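Local coordinates for protein diaminobutyrate-pyruvate transaminase and L-2,4-diaminobutyrate decarboxylase (Vibrio parahaemolyticus, PDB 2QMA) that probably decarboxylates L-2,4-diaminobutyrate with pyridoxal phosphate in this C-terminal decarboxylase domain, the full-length protein also being assigned a transaminase activity, at residues P101-A105 / F482-K488; T269-I274 / S423-L428; K325-Q329 / L392-Y396; H398-T403 / I472-T478. All blocks are in the same frame, centred on the assembly; numbering follows the deposited sequence.

Interaction 1 of 4, residues P101-A105 / F482-K488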
loop_
_atom_site.group_PDB
_atom_site.type_symbol
_atom_site.label_atom_id
_atom_site.label_comp_id
_atom_site.label_asym_id
_atom_site.label_seq_id
_atom_site.Cartn_x
_atom_site.Cartn_y
_atom_site.Cartn_z
ATOM N N PRO A 101 0.001 -24.453 -12.404
ATOM C CA PRO A 101 1.150 -25.133 -11.798
ATOM C C PRO A 101 2.507 -24.716 -12.348
ATOM O O PRO A 101 3.490 -24.862 -11.661
ATOM C CB PRO A 101 0.932 -26.620 -12.140
ATOM C CG PRO A 101 -0.474 -26.716 -12.669
ATOM C CD PRO A 101 -1.013 -25.397 -12.949
ATOM N N ASP A 102 2.556 -24.255 -13.590
ATOM C CA ASP A 102 3.836 -23.958 -14.249
ATOM C C ASP A 102 4.246 -22.499 -14.026
ATOM O O ASP A 102 5.256 -22.039 -14.519
ATOM C CB ASP A 102 3.771 -24.348 -15.745
ATOM C CG ASP A 102 3.626 -25.859 -15.948
ATOM O OD1 ASP A 102 4.170 -26.634 -15.122
ATOM O OD2 ASP A 102 2.968 -26.254 -16.942
ATOM N N CYS A 103 3.463 -21.798 -13.215
ATOM C CA CYS A 103 3.865 -20.491 -12.686
ATOM C C CYS A 103 4.541 -20.681 -11.316
ATOM O O CYS A 103 3.874 -20.912 -10.312
ATOM C CB CYS A 103 2.660 -19.580 -12.591
ATOM S SG CYS A 103 3.150 -17.876 -12.171
ATOM N N ILE A 104 5.875 -20.611 -11.278
ATOM C CA ILE A 104 6.611 -21.206 -10.165
ATOM C C ILE A 104 7.971 -20.556 -9.956
ATOM O O ILE A 104 8.924 -21.236 -9.554
ATOM C CB ILE A 104 6.763 -22.771 -10.388
ATOM C CG1 ILE A 104 6.978 -23.486 -9.056
ATOM C CG2 ILE A 104 7.847 -23.083 -11.393
ATOM C CD1 ILE A 104 6.759 -25.039 -9.058
ATOM N N ALA A 105 8.066 -19.245 -10.222
ATOM C CA ALA A 105 9.341 -18.543 -10.242
ATOM C C ALA A 105 9.703 -17.849 -8.911
ATOM O O ALA A 105 10.831 -17.996 -8.417
ATOM C CB ALA A 105 9.337 -17.495 -11.348
ATOM N N PHE A 482 5.480 -31.952 -11.421
ATOM C CA PHE A 482 6.912 -31.663 -11.457
ATOM C C PHE A 482 7.607 -32.438 -12.566
ATOM O O PHE A 482 8.448 -31.877 -13.260
ATOM C CB PHE A 482 7.549 -31.881 -10.089
ATOM C CG PHE A 482 7.266 -30.741 -9.133
ATOM C CD1 PHE A 482 7.930 -29.523 -9.291
ATOM C CD2 PHE A 482 6.281 -30.863 -8.149
ATOM C CE1 PHE A 482 7.660 -28.429 -8.453
ATOM C CE2 PHE A 482 5.985 -29.746 -7.278
ATOM C CZ PHE A 482 6.699 -28.550 -7.437
ATOM N N GLU A 483 7.225 -33.707 -12.745
ATOM C CA GLU A 483 7.748 -34.507 -13.830
ATOM C C GLU A 483 7.463 -33.864 -15.180
ATOM O O GLU A 483 8.347 -33.741 -16.029
ATOM C CB GLU A 483 7.160 -35.923 -13.795
ATOM C CG GLU A 483 7.714 -36.687 -12.644
ATOM C CD GLU A 483 7.235 -38.125 -12.579
ATOM O OE1 GLU A 483 6.146 -38.461 -13.124
ATOM O OE2 GLU A 483 7.961 -38.913 -11.939
ATOM N N SER A 484 6.218 -33.463 -15.373
ATOM C CA SER A 484 5.840 -32.750 -16.590
ATOM C C SER A 484 6.532 -31.373 -16.756
ATOM O O SER A 484 6.861 -31.000 -17.901
ATOM C CB SER A 484 4.325 -32.625 -16.675
ATOM O OG SER A 484 3.982 -31.537 -17.494
ATOM N N LEU A 485 6.710 -30.627 -15.653
ATOM C CA LEU A 485 7.430 -29.360 -15.692
ATOM C C LEU A 485 8.887 -29.562 -16.138
ATOM O O LEU A 485 9.370 -28.881 -17.033
ATOM C CB LEU A 485 7.325 -28.600 -14.350
ATOM C CG LEU A 485 7.990 -27.211 -14.297
ATOM C CD1 LEU A 485 7.552 -26.322 -15.487
ATOM C CD2 LEU A 485 7.639 -26.567 -12.967
ATOM N N LEU A 486 9.570 -30.543 -15.561
ATOM C CA LEU A 486 10.949 -30.861 -15.982
ATOM C C LEU A 486 11.008 -31.358 -17.443
ATOM O O LEU A 486 11.941 -31.041 -18.167
ATOM C CB LEU A 486 11.586 -31.884 -15.046
ATOM C CG LEU A 486 11.820 -31.374 -13.619
ATOM C CD1 LEU A 486 12.143 -32.571 -12.737
ATOM C CD2 LEU A 486 12.983 -30.407 -13.609
ATOM N N SER A 487 10.022 -32.155 -17.845
ATOM C CA SER A 487 9.917 -32.587 -19.239
ATOM C C SER A 487 9.773 -31.403 -20.218
ATOM O O SER A 487 10.439 -31.373 -21.238
ATOM C CB SER A 487 8.753 -33.550 -19.421
ATOM O OG SER A 487 8.840 -34.136 -20.718
ATOM N N LYS A 488 8.913 -30.438 -19.860
ATOM C CA LYS A 488 8.672 -29.213 -20.640
ATOM C C LYS A 488 9.950 -28.431 -20.785
ATOM O O LYS A 488 10.242 -27.926 -21.866
ATOM C CB LYS A 488 7.670 -28.298 -19.911
ATOM C CG LYS A 488 6.255 -28.789 -19.901
ATOM C CD LYS A 488 5.377 -27.783 -19.170
ATOM C CE LYS A 488 4.344 -28.473 -18.314
ATOM N NZ LYS A 488 3.165 -28.937 -19.051
HETATM O O HOH W 1 3.494 -29.168 -15.055
#
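The Phe482 ring meets Ile104 obliquely: methyl CD1 of Ile104 lies 3.6 Å from CE1 of Phe482, and CZ is the next ring atom along. Elsewhere on the loop the other flat group, the Asp102 carboxylate, is divided between an apolar and a charged neighbour on the helix. OD1 of Asp102 lies 3.4 Å from methyl CD1 of Leu485. OD2 of Asp102 forms a rather long salt bridge, 3.4 Å, to NZ of Lys488. Bends at chi3 and chi4 of Lys488 bring the ammonium back toward the helix, where NZ also makes a weak hydrogen bond to Ser484 OG. These partners belong to the last helix of the chain, 479-495, in the small C-terminal domain of a fold type I pyridoxal phosphate enzyme. Segment 101-105 is a loop from the N-terminal part of the chain that hydrogen-bonds through its backbone to Val456 and Thr471. Ile104 of the loop and Leu485 of the helix both rest on Phe470 of strand 465-471. With CG anti to the main-chain N (chi1 -177°), the Leu485 branch is directed at the loop, and its CD2 lies 3.8 Å from CG2 of Ile104. On the polar flank a water donates to OD1 of Asp102 at 2.6 Å and accepts a weak bond from Ser484 OG.

Interaction 2 of 4, residues T269-I274 / S423-L428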
loop_
_atom_site.group_PDB
_atom_site.type_symbol
_atom_site.label_atom_id
_atom_site.label_comp_id
_atom_site.label_asym_id
_atom_site.label_seq_id
_atom_site.Cartn_x
_atom_site.Cartn_y
_atom_site.Cartn_z
ATOM N N THR A 269 15.823 -15.023 -0.482
ATOM C CA THR A 269 14.972 -15.041 -1.698
ATOM C C THR A 269 15.252 -16.252 -2.588
ATOM O O THR A 269 14.306 -16.898 -3.057
ATOM C CB THR A 269 15.055 -13.700 -2.510
ATOM O OG1 THR A 269 14.574 -12.635 -1.694
ATOM C CG2 THR A 269 14.203 -13.754 -3.809
ATOM N N ASP A 270 16.533 -16.579 -2.781
ATOM C CA ASP A 270 16.927 -17.682 -3.651
ATOM C C ASP A 270 17.020 -19.056 -2.978
ATOM O O ASP A 270 16.482 -20.050 -3.522
ATOM C CB ASP A 270 18.241 -17.357 -4.378
ATOM C CG ASP A 270 18.097 -16.196 -5.381
ATOM O OD1 ASP A 270 16.986 -15.969 -5.960
ATOM O OD2 ASP A 270 19.114 -15.496 -5.595
ATOM N N HIS A 271 17.706 -19.115 -1.827
ATOM C CA HIS A 271 17.920 -20.366 -1.107
ATOM C C HIS A 271 16.796 -20.740 -0.149
ATOM O O HIS A 271 16.592 -21.917 0.153
ATOM C CB HIS A 271 19.278 -20.347 -0.364
ATOM C CG HIS A 271 20.455 -20.380 -1.296
ATOM N ND1 HIS A 271 21.127 -21.546 -1.611
ATOM C CD2 HIS A 271 21.060 -19.402 -2.002
ATOM C CE1 HIS A 271 22.093 -21.282 -2.468
ATOM N NE2 HIS A 271 22.077 -19.991 -2.722
ATOM N N GLY A 272 16.083 -19.752 0.380
ATOM C CA GLY A 272 15.174 -20.055 1.484
ATOM C C GLY A 272 15.901 -20.341 2.793
ATOM O O GLY A 272 15.328 -20.896 3.702
ATOM N N ALA A 273 17.182 -19.977 2.873
ATOM C CA ALA A 273 17.986 -20.164 4.081
ATOM C C ALA A 273 17.453 -19.287 5.243
ATOM O O ALA A 273 16.965 -18.162 5.018
ATOM C CB ALA A 273 19.454 -19.791 3.771
ATOM N N ILE A 274 17.568 -19.827 6.453
ATOM C CA ILE A 274 17.165 -19.151 7.688
ATOM C C ILE A 274 18.417 -18.940 8.548
ATOM O O ILE A 274 19.039 -19.905 9.024
ATOM C CB ILE A 274 16.003 -19.896 8.431
ATOM C CG1 ILE A 274 14.821 -20.112 7.473
ATOM C CG2 ILE A 274 15.571 -19.060 9.689
ATOM C CD1 ILE A 274 13.575 -20.849 8.114
ATOM N N SER A 423 16.503 -25.455 1.360
ATOM C CA SER A 423 16.373 -25.092 2.779
ATOM C C SER A 423 14.941 -24.729 3.131
ATOM O O SER A 423 14.531 -24.764 4.292
ATOM C CB SER A 423 17.318 -23.939 3.117
ATOM O OG SER A 423 18.670 -24.333 2.827
ATOM N N LEU A 424 14.146 -24.403 2.126
ATOM C CA LEU A 424 12.758 -24.060 2.397
ATOM C C LEU A 424 11.897 -24.621 1.272
ATOM O O LEU A 424 11.696 -25.840 1.203
ATOM C CB LEU A 424 12.573 -22.542 2.599
ATOM C CG LEU A 424 11.590 -22.144 3.721
ATOM C CD1 LEU A 424 11.869 -20.745 4.186
ATOM C CD2 LEU A 424 10.123 -22.271 3.242
ATOM N N SER A 425 11.393 -23.756 0.406
ATOM C CA SER A 425 10.587 -24.256 -0.731
ATOM C C SER A 425 11.120 -23.844 -2.105
ATOM O O SER A 425 10.372 -23.905 -3.120
ATOM C CB SER A 425 9.101 -23.907 -0.549
ATOM O OG SER A 425 8.814 -22.542 -0.830
ATOM N N THR A 426 12.399 -23.443 -2.157
ATOM C CA THR A 426 13.040 -23.150 -3.443
ATOM C C THR A 426 13.925 -24.322 -3.917
ATOM O O THR A 426 14.488 -25.093 -3.100
ATOM C CB THR A 426 13.895 -21.814 -3.450
ATOM O OG1 THR A 426 15.034 -21.955 -2.586
ATOM C CG2 THR A 426 13.067 -20.608 -3.025
ATOM N N VAL A 427 14.065 -24.435 -5.238
ATOM C CA VAL A 427 14.973 -25.404 -5.813
ATOM C C VAL A 427 15.825 -24.693 -6.868
ATOM O O VAL A 427 15.302 -24.006 -7.717
ATOM C CB VAL A 427 14.207 -26.598 -6.427
ATOM C CG1 VAL A 427 15.168 -27.579 -7.131
ATOM C CG2 VAL A 427 13.428 -27.332 -5.353
ATOM N N LEU A 428 17.139 -24.903 -6.798
ATOM C CA LEU A 428 18.101 -24.253 -7.667
ATOM C C LEU A 428 18.828 -25.300 -8.500
ATOM O O LEU A 428 19.436 -26.240 -7.970
ATOM C CB LEU A 428 19.089 -23.393 -6.844
ATOM C CG LEU A 428 18.488 -22.252 -6.006
ATOM C CD1 LEU A 428 19.510 -21.559 -5.102
ATOM C CD2 LEU A 428 17.760 -21.182 -6.868
HETATM O O HOH W 2 15.027 -24.205 -0.650
#
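Leu428 covers one face of the His271 imidazole: methyl CD1 sits over the centre of the ring, 3.7 Å from its centroid and 11° off its normal, a CH-pi contact. Leu428 comes in roughly perpendicular to the histidine side chain. Two residues earlier on the strand, OG1 of Thr426 donates to the backbone O of Asp270 at 2.6 Å, tilted 31° from the carbonyl plane. At chi1 67° OG1 lies between its own backbone N and carbonyl carbon, leaving CG2 to turn toward the carbonyl of Thr269. The contact joins two domains of a fold type I enzyme: segment 269-274 follows strand 258-265 of the central seven-stranded sheet, and Thr426 and Leu428 lie on strand 426-431 of the small antiparallel sheet. The Asp270 carboxylate is held on the same small sheet, by a salt bridge to Lys469 and a hydrogen bond to Thr460. A water ties the backbones together, donating to His271 O and to Thr426 O and accepting from Ser423 N at 2.8 Å. Gly272, with no side chain to intervene, packs directly on Leu424, its O lying 3.4 Å from CB of Leu424; that buried oxygen has no polar partner in the model.

Interaction 3 of 4, residues K325-Q329 / L392-Y396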
loop_
_atom_site.group_PDB
_atom_site.type_symbol
_atom_site.label_atom_id
_atom_site.label_comp_id
_atom_site.label_asym_id
_atom_site.label_seq_id
_atom_site.Cartn_x
_atom_site.Cartn_y
_atom_site.Cartn_z
ATOM N N LYS A 325 2.993 -13.501 0.835
ATOM C CA LYS A 325 3.884 -14.534 0.349
ATOM C C LYS A 325 3.312 -15.914 0.776
ATOM O O LYS A 325 2.292 -16.383 0.221
ATOM C CB LYS A 325 5.349 -14.280 0.779
ATOM C CG LYS A 325 6.007 -13.105 0.023
ATOM C CD LYS A 325 7.364 -12.738 0.598
ATOM C CE LYS A 325 8.197 -11.882 -0.329
ATOM N NZ LYS A 325 7.834 -10.452 -0.499
ATOM N N LEU A 326 3.922 -16.550 1.767
ATOM C CA LEU A 326 3.588 -17.929 2.062
ATOM C C LEU A 326 2.286 -18.087 2.855
ATOM O O LEU A 326 1.778 -19.202 3.014
ATOM C CB LEU A 326 4.768 -18.547 2.813
ATOM C CG LEU A 326 5.121 -20.023 2.817
ATOM C CD1 LEU A 326 5.020 -20.730 1.463
ATOM C CD2 LEU A 326 6.512 -20.190 3.513
ATOM N N PHE A 327 1.716 -16.983 3.336
ATOM C CA PHE A 327 0.361 -17.051 3.942
ATOM C C PHE A 327 -0.785 -16.965 2.905
ATOM O O PHE A 327 -1.974 -17.013 3.264
ATOM C CB PHE A 327 0.143 -15.927 4.941
ATOM C CG PHE A 327 0.929 -16.045 6.248
ATOM C CD1 PHE A 327 0.312 -16.506 7.423
ATOM C CD2 PHE A 327 2.249 -15.574 6.324
ATOM C CE1 PHE A 327 1.018 -16.540 8.650
ATOM C CE2 PHE A 327 2.953 -15.616 7.510
ATOM C CZ PHE A 327 2.335 -16.086 8.689
ATOM N N TYR A 328 -0.419 -16.822 1.633
ATOM C CA TYR A 328 -1.375 -16.831 0.502
ATOM C C TYR A 328 -2.404 -15.699 0.428
ATOM O O TYR A 328 -3.396 -15.803 -0.304
ATOM C CB TYR A 328 -2.129 -18.159 0.504
ATOM C CG TYR A 328 -1.213 -19.355 0.543
ATOM C CD1 TYR A 328 -0.386 -19.660 -0.548
ATOM C CD2 TYR A 328 -1.244 -20.240 1.626
ATOM C CE1 TYR A 328 0.432 -20.797 -0.546
ATOM C CE2 TYR A 328 -0.420 -21.415 1.631
ATOM C CZ TYR A 328 0.419 -21.656 0.540
ATOM O OH TYR A 328 1.229 -22.764 0.532
ATOM N N GLN A 329 -2.175 -14.622 1.180
ATOM C CA GLN A 329 -3.058 -13.469 1.118
ATOM C C GLN A 329 -2.810 -12.678 -0.177
ATOM O O GLN A 329 -1.688 -12.667 -0.686
ATOM C CB GLN A 329 -2.862 -12.571 2.373
ATOM C CG GLN A 329 -3.029 -13.384 3.685
ATOM C CD GLN A 329 -4.360 -14.161 3.733
ATOM O OE1 GLN A 329 -5.420 -13.577 3.957
ATOM N NE2 GLN A 329 -4.301 -15.471 3.490
ATOM N N LEU A 392 -2.678 -24.211 7.545
ATOM C CA LEU A 392 -1.522 -23.530 6.904
ATOM C C LEU A 392 -0.202 -24.213 7.341
ATOM O O LEU A 392 0.681 -24.452 6.528
ATOM C CB LEU A 392 -1.492 -22.028 7.226
ATOM C CG LEU A 392 -2.648 -21.157 6.679
ATOM C CD1 LEU A 392 -2.651 -19.731 7.282
ATOM C CD2 LEU A 392 -2.611 -21.080 5.143
ATOM N N GLY A 393 -0.080 -24.519 8.629
ATOM C CA GLY A 393 1.087 -25.245 9.121
ATOM C C GLY A 393 1.291 -26.539 8.367
ATOM O O GLY A 393 2.400 -26.842 7.898
ATOM N N ASP A 394 0.212 -27.286 8.211
ATOM C CA ASP A 394 0.259 -28.562 7.455
ATOM C C ASP A 394 0.696 -28.376 5.981
ATOM O O ASP A 394 1.478 -29.185 5.446
ATOM C CB ASP A 394 -1.081 -29.298 7.528
ATOM C CG ASP A 394 -1.454 -29.776 8.929
ATOM O OD1 ASP A 394 -0.652 -29.736 9.890
ATOM O OD2 ASP A 394 -2.613 -30.201 9.069
HETATM N N MSE A 395 0.215 -27.308 5.340
HETATM C CA MSE A 395 0.639 -26.975 3.977
HETATM C C MSE A 395 2.145 -26.760 3.909
HETATM O O MSE A 395 2.810 -27.186 2.960
HETATM C CB MSE A 395 -0.114 -25.741 3.448
HETATM C CG MSE A 395 -1.636 -25.945 3.329
HETATM SE SE MSE A 395 -2.569 -24.398 2.748
HETATM C CE MSE A 395 -4.368 -24.873 3.214
ATOM N N TYR A 396 2.692 -26.094 4.926
ATOM C CA TYR A 396 4.119 -25.735 4.908
ATOM C C TYR A 396 4.972 -26.971 5.134
ATOM O O TYR A 396 5.994 -27.115 4.469
ATOM C CB TYR A 396 4.461 -24.633 5.931
ATOM C CG TYR A 396 3.598 -23.405 5.799
ATOM C CD1 TYR A 396 3.151 -22.986 4.552
ATOM C CD2 TYR A 396 3.207 -22.670 6.927
ATOM C CE1 TYR A 396 2.301 -21.872 4.415
ATOM C CE2 TYR A 396 2.385 -21.524 6.804
ATOM C CZ TYR A 396 1.934 -21.134 5.549
ATOM O OH TYR A 396 1.125 -20.009 5.429
#
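This contact backs the lysine loop of a fold type I pyridoxal phosphate enzyme. Lys325 is the predicted site of the cofactor's Schiff base, although no cofactor is attached here and its NZ instead forms a salt bridge with Asp322. The chain folds into a type I turn from Lys325 to Tyr328, and the residues after the lysine lie against the start of helix 389-411. Tyr396 contributes most of the helix side of the contact. Its OH donates to the backbone O of Leu326 at 2.6 Å, from 43° out of the carbonyl plane, so the bond misses the lone-pair directions. The same oxygen lies near the plane of the Tyr396 ring, at its edge, and also 3.4 Å above one face of the Tyr328 ring, toward the rim. CE1 of Tyr396 packs 3.7 Å from CG of Leu326. The phenol therefore grips both the main chain and the side chain of the residue next to the lysine. Tyr328 and Tyr396 run alongside in opposing senses, CE2 of Tyr328 3.9 Å from CE1 of Tyr396. Leu392 brings CD2 to the edge of the Tyr328 ring, nearly in its plane. Phe23 of the second subunit meets Tyr328 edge-to-face, which places the contact at the dimer interface. Within the loop, NE2 of Gln329 donates to Phe327 O at 2.8 Å. Met395, present as selenomethionine, is extended beyond CG and makes a Met-aromatic contact, its SE oblique to the Tyr328 ring and 3.8 Å from CE2.

Interaction 4 of 4, residues H398-T403 / I472-T478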
loop_
_atom_site.group_PDB
_atom_site.type_symbol
_atom_site.label_atom_id
_atom_site.label_comp_id
_atom_site.label_asym_id
_atom_site.label_seq_id
_atom_site.Cartn_x
_atom_site.Cartn_y
_atom_site.Cartn_z
ATOM N N HIS A 398 4.170 -29.928 4.202
ATOM C CA HIS A 398 4.086 -30.500 2.847
ATOM C C HIS A 398 5.080 -29.900 1.841
ATOM O O HIS A 398 5.771 -30.624 1.088
ATOM C CB HIS A 398 2.672 -30.346 2.310
ATOM C CG HIS A 398 2.565 -30.694 0.864
ATOM N ND1 HIS A 398 2.482 -29.741 -0.131
ATOM C CD2 HIS A 398 2.637 -31.893 0.242
ATOM C CE1 HIS A 398 2.438 -30.345 -1.305
ATOM N NE2 HIS A 398 2.529 -31.653 -1.106
ATOM N N LEU A 399 5.124 -28.570 1.817
ATOM C CA LEU A 399 5.930 -27.856 0.873
ATOM C C LEU A 399 7.386 -28.187 1.119
ATOM O O LEU A 399 8.109 -28.394 0.170
ATOM C CB LEU A 399 5.690 -26.349 0.977
ATOM C CG LEU A 399 4.387 -25.766 0.414
ATOM C CD1 LEU A 399 4.302 -24.262 0.683
ATOM C CD2 LEU A 399 4.276 -26.055 -1.086
ATOM N N LEU A 400 7.810 -28.245 2.392
ATOM C CA LEU A 400 9.209 -28.537 2.710
ATOM C C LEU A 400 9.554 -29.957 2.302
ATOM O O LEU A 400 10.627 -30.220 1.711
ATOM C CB LEU A 400 9.502 -28.328 4.211
ATOM C CG LEU A 400 9.964 -26.882 4.540
ATOM C CD1 LEU A 400 8.946 -25.852 4.110
ATOM C CD2 LEU A 400 10.331 -26.685 6.050
ATOM N N ALA A 401 8.634 -30.881 2.555
ATOM C CA ALA A 401 8.881 -32.264 2.133
ATOM C C ALA A 401 8.947 -32.380 0.617
ATOM O O ALA A 401 9.793 -33.118 0.098
ATOM C CB ALA A 401 7.817 -33.227 2.683
ATOM N N GLN A 402 8.014 -31.728 -0.080
ATOM C CA GLN A 402 7.935 -31.838 -1.547
ATOM C C GLN A 402 9.149 -31.224 -2.228
ATOM O O GLN A 402 9.641 -31.734 -3.234
ATOM C CB GLN A 402 6.680 -31.151 -2.065
ATOM C CG GLN A 402 6.546 -31.152 -3.558
ATOM C CD GLN A 402 5.159 -30.798 -3.947
ATOM O OE1 GLN A 402 4.812 -29.615 -3.982
ATOM N NE2 GLN A 402 4.330 -31.821 -4.249
ATOM N N THR A 403 9.616 -30.109 -1.685
ATOM C CA THR A 403 10.809 -29.471 -2.206
ATOM C C THR A 403 11.992 -30.451 -2.175
ATOM O O THR A 403 12.776 -30.473 -3.120
ATOM C CB THR A 403 11.113 -28.156 -1.415
ATOM O OG1 THR A 403 9.977 -27.286 -1.514
ATOM C CG2 THR A 403 12.353 -27.472 -1.939
ATOM N N ILE A 472 8.434 -22.995 -4.894
ATOM C CA ILE A 472 7.227 -23.804 -4.715
ATOM C C ILE A 472 6.309 -23.219 -3.636
ATOM O O ILE A 472 6.660 -23.159 -2.442
ATOM C CB ILE A 472 7.543 -25.283 -4.390
ATOM C CG1 ILE A 472 8.576 -25.851 -5.379
ATOM C CG2 ILE A 472 6.218 -26.109 -4.386
ATOM C CD1 ILE A 472 9.316 -27.135 -4.870
ATOM N N LEU A 473 5.139 -22.762 -4.049
ATOM C CA LEU A 473 4.214 -22.165 -3.088
ATOM C C LEU A 473 2.893 -22.870 -3.051
ATOM O O LEU A 473 2.331 -23.078 -1.991
ATOM C CB LEU A 473 3.972 -20.677 -3.345
ATOM C CG LEU A 473 5.110 -19.657 -3.161
ATOM C CD1 LEU A 473 4.618 -18.216 -3.416
ATOM C CD2 LEU A 473 5.805 -19.786 -1.783
ATOM N N ASN A 474 2.377 -23.205 -4.225
ATOM C CA ASN A 474 1.075 -23.859 -4.319
ATOM C C ASN A 474 1.155 -25.223 -3.594
ATOM O O ASN A 474 1.997 -26.059 -3.948
ATOM C CB ASN A 474 0.699 -24.016 -5.786
ATOM C CG ASN A 474 -0.702 -24.548 -5.989
ATOM O OD1 ASN A 474 -1.286 -25.196 -5.108
ATOM N ND2 ASN A 474 -1.257 -24.287 -7.171
ATOM N N PRO A 475 0.311 -25.429 -2.552
ATOM C CA PRO A 475 0.397 -26.678 -1.781
ATOM C C PRO A 475 -0.346 -27.840 -2.445
ATOM O O PRO A 475 -0.434 -28.941 -1.876
ATOM C CB PRO A 475 -0.204 -26.281 -0.421
ATOM C CG PRO A 475 -1.273 -25.245 -0.781
ATOM C CD PRO A 475 -0.748 -24.541 -2.038
ATOM N N CYS A 476 -0.854 -27.604 -3.666
ATOM C CA CYS A 476 -1.764 -28.558 -4.340
ATOM C C CYS A 476 -1.148 -29.266 -5.545
ATOM O O CYS A 476 -1.834 -29.951 -6.291
ATOM C CB CYS A 476 -3.048 -27.807 -4.760
ATOM S SG CYS A 476 -4.062 -27.268 -3.370
ATOM N N LEU A 477 0.146 -29.076 -5.737
ATOM C CA LEU A 477 0.936 -29.691 -6.802
ATOM C C LEU A 477 1.309 -31.138 -6.485
ATOM O O LEU A 477 1.457 -31.497 -5.330
ATOM C CB LEU A 477 2.225 -28.879 -6.999
ATOM C CG LEU A 477 2.077 -27.376 -7.276
ATOM C CD1 LEU A 477 3.467 -26.700 -7.328
ATOM C CD2 LEU A 477 1.287 -27.092 -8.549
ATOM N N THR A 478 1.452 -31.961 -7.533
ATOM C CA THR A 478 1.730 -33.391 -7.380
ATOM C C THR A 478 3.047 -33.723 -8.058
ATOM O O THR A 478 3.588 -32.911 -8.810
ATOM C CB THR A 478 0.613 -34.264 -8.054
ATOM O OG1 THR A 478 0.531 -33.896 -9.428
ATOM C CG2 THR A 478 -0.734 -34.016 -7.424
#
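His398 opens the contact with its ring lying beside the 472-478 loop, CE1 3.2 Å from Pro475 O. The placement follows from CG being anti to the backbone N (chi1 170°), and CB of Gln402 lies over the rim of one ring face. Leu399 comes next and pushes its two methyls into the curve of the loop. CD1 lies 3.5 Å from Leu473 O, while CD2 is 3.8 Å from CG2 of Ile472 and also faces the carbonyl of Asn474. One helical turn on, Gln402 extends its chain fully and NE2 donates to Leu477 O at 3.1 Å. The N-H points almost straight at the oxygen (170°), which lies in the amide plane of Gln402, yet the donor stands 59° above the plane of the Leu477 carbonyl. OE1 turns to the apolar side, 3.8 Å from CG2 of Ile472. Thr403 closes the row: OG1 returns to Leu399 O of its own helix at 2.7 Å, and the same hydroxyl touches CD1 of Ile472 at 3.4 Å. Within the loop, Cys476 N bonds to Asn474 OD1 in an Asx turn, and Thr478 serves as N-cap of the final helix. Gln16 of the second subunit donates to both Pro475 O and Leu477 O. The loop links strand 465-471 to helix 479-495, lying along helix 389-411, with Phe482 of the final helix packed on Gln402, Ile472 and Leu477 and Val427 of strand 426-431 packed against Thr403 and Ile472.

In the fold
Interaction 4 is the hub: its centre lies about 10 Å from that of interaction 3, 12 Å from interaction 1 and 13 Å from interaction 2, and it touches all three. It shares helix 389-411 with interaction 3, and the Tyr328 OH bonds to Leu473 O at 2.8 Å. Ser425 of interaction 2 bonds through OG to Ile472 O, also at 2.8 Å, while CB of Pro101 in interaction 1 lies 3.6 Å from CD2 of Leu477. Interaction 3 contains Lys325, the predicted cofactor lysine; the side chains of Leu473 and Thr269 lie about 6 and 7 Å from the Lys325 side chain. Interaction 1 lies away from that site, and interactions 3 and 4 both reach the second subunit.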